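Local coordinates for protein putative secreted endoglycosylceramidase (PDB 6JYZ) that probably hydrolyses O-glycosidic bonds of glycosphingolipids as a secreted endogalactosylceramidase of glycoside hydrolase family 5, at residues 149-154 with 367-372. Residues are numbered along the deposited sequence; the frame is centred on the assembly and turned at random.
Sequences IGWDGA and GDPHAV
W151 meets the start of helix 369-374 with two parts of its indole: a face turned to P369 and the CZ3 corner turned to H370. P369 CB sits 3.7 Å from the centroid of the six-membered ring and 19° off its normal, a CH-pi contact over the face. I149 CD1 lies over that same indole face, toward the rim, and touches P369 CB at 3.8 Å; V372 CG1 meets the same CD1 at 4.1 Å. A chi1 of 63° sets I149 CG1 between the backbone N and the carbonyl carbon, and the extended second torsion carries CD1 on toward P369.

CZ3 of W151 stands 3.8 Å above the centre of the H370 ring, and the planes are turned by 85°, so the pair is T-shaped, with indole edge to imidazole face. D368, the N-cap, fixes that imidazole: its OD1 lies in the ring plane and takes H370 ND1 at 2.6 Å, from the syn side and tilted somewhat from the carboxylate plane, and H370 N at 2.8 Å through the anti lone pair. With an alanine at H370, CZ3 is likely to lose its aromatic partner and D368 OD1 to keep only the backbone N of these two donors.

R173 makes a cation-pi contact with W151 and touches H370. The loop between strand 119-124 and helix 177-187 thus joins the helix after strand 356-359, both strands of the (beta/alpha)8 barrel expected of family 5, by apolar and aromatic packing without hydrogen bonds across; polar bonds orient the histidine from within its own segment.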
loop_
_atom_site.group_PDB
_atom_site.type_symbol
_atom_site.label_atom_id
_atom_site.label_comp_id
_atom_site.label_asym_id
_atom_site.label_seq_id
_atom_site.Cartn_x
_atom_site.Cartn_y
_atom_site.Cartn_z
ATOM N N ILE A 149 18.649 -5.864 12.128
ATOM C CA ILE A 149 19.188 -5.926 10.769
ATOM C C ILE A 149 18.730 -4.656 10.057
ATOM O O ILE A 149 17.945 -3.864 10.586
ATOM C CB ILE A 149 18.712 -7.171 9.999
ATOM C CG1 ILE A 149 17.191 -7.213 9.793
ATOM C CG2 ILE A 149 19.209 -8.436 10.727
ATOM C CD1 ILE A 149 16.720 -8.421 8.937
ATOM N N GLY A 150 19.302 -4.404 8.884
ATOM C CA GLY A 150 18.898 -3.273 8.069
ATOM C C GLY A 150 17.634 -3.571 7.252
ATOM O O GLY A 150 17.392 -4.722 6.868
ATOM N N TRP A 151 16.891 -2.484 6.957
ATOM C CA TRP A 151 15.621 -2.630 6.253
ATOM C C TRP A 151 15.608 -1.738 5.017
ATOM O O TRP A 151 16.368 -2.021 4.080
ATOM C CB TRP A 151 14.453 -2.382 7.232
ATOM C CG TRP A 151 14.395 -3.443 8.296
ATOM C CD1 TRP A 151 15.096 -3.459 9.469
ATOM C CD2 TRP A 151 13.633 -4.644 8.231
ATOM N NE1 TRP A 151 14.817 -4.616 10.138
ATOM C CE2 TRP A 151 13.933 -5.371 9.411
ATOM C CE3 TRP A 151 12.664 -5.156 7.345
ATOM C CZ2 TRP A 151 13.358 -6.617 9.690
ATOM C CZ3 TRP A 151 12.114 -6.398 7.625
ATOM C CH2 TRP A 151 12.452 -7.099 8.783
ATOM N N ASP A 152 14.799 -0.703 4.993
ATOM C CA ASP A 152 14.554 0.097 3.779
ATOM C C ASP A 152 13.940 1.391 4.213
ATOM O O ASP A 152 13.231 1.423 5.239
ATOM C CB ASP A 152 13.633 -0.637 2.788
ATOM C CG ASP A 152 12.274 -0.955 3.391
ATOM O OD1 ASP A 152 12.260 -1.800 4.373
ATOM O OD2 ASP A 152 11.267 -0.431 2.944
ATOM N N GLY A 153 14.178 2.470 3.439
ATOM C CA GLY A 153 13.605 3.767 3.747
ATOM C C GLY A 153 14.630 4.851 3.521
ATOM O O GLY A 153 14.964 5.182 2.360
ATOM N N ALA A 154 15.107 5.431 4.597
ATOM C CA ALA A 154 15.936 6.618 4.511
ATOM C C ALA A 154 17.388 6.308 4.178
ATOM O O ALA A 154 17.939 5.301 4.571
ATOM C CB ALA A 154 15.865 7.305 5.871
ATOM N N GLY A 367 16.440 -12.906 -0.330
ATOM C CA GLY A 367 17.298 -12.068 0.488
ATOM C C GLY A 367 16.537 -10.895 1.115
ATOM O O GLY A 367 17.186 -10.029 1.695
ATOM N N ASP A 368 15.217 -10.854 1.016
ATOM C CA ASP A 368 14.474 -9.750 1.668
ATOM C C ASP A 368 14.792 -9.814 3.158
ATOM O O ASP A 368 14.879 -10.894 3.740
ATOM C CB ASP A 368 12.983 -10.036 1.405
ATOM C CG ASP A 368 12.012 -8.953 1.883
ATOM O OD1 ASP A 368 11.923 -8.760 3.095
ATOM O OD2 ASP A 368 11.362 -8.331 1.059
ATOM N N PRO A 369 14.867 -8.642 3.830
ATOM C CA PRO A 369 15.129 -8.667 5.264
ATOM C C PRO A 369 14.131 -9.455 6.080
ATOM O O PRO A 369 14.470 -10.028 7.089
ATOM C CB PRO A 369 15.113 -7.214 5.712
ATOM C CG PRO A 369 14.466 -6.512 4.515
ATOM C CD PRO A 369 14.824 -7.306 3.235
ATOM N N HIS A 370 12.880 -9.534 5.618
ATOM C CA HIS A 370 11.890 -10.318 6.328
ATOM C C HIS A 370 12.349 -11.766 6.402
ATOM O O HIS A 370 12.142 -12.438 7.400
ATOM C CB HIS A 370 10.463 -10.223 5.673
ATOM C CG HIS A 370 9.761 -8.878 5.626
ATOM N ND1 HIS A 370 10.036 -7.876 4.692
ATOM C CD2 HIS A 370 8.863 -8.328 6.521
ATOM C CE1 HIS A 370 9.240 -6.811 4.944
ATOM N NE2 HIS A 370 8.551 -7.096 6.060
ATOM N N ALA A 371 12.936 -12.301 5.306
ATOM C CA ALA A 371 13.451 -13.669 5.256
ATOM C C ALA A 371 14.730 -13.792 6.065
ATOM O O ALA A 371 14.954 -14.810 6.730
ATOM C CB ALA A 371 13.699 -14.105 3.797
ATOM N N VAL A 372 15.598 -12.782 5.993
ATOM C CA VAL A 372 16.868 -12.815 6.728
ATOM C C VAL A 372 16.578 -12.841 8.228
ATOM O O VAL A 372 17.239 -13.607 8.966
ATOM C CB VAL A 372 17.743 -11.598 6.378
ATOM C CG1 VAL A 372 18.958 -11.518 7.365
ATOM C CG2 VAL A 372 18.234 -11.689 4.948
#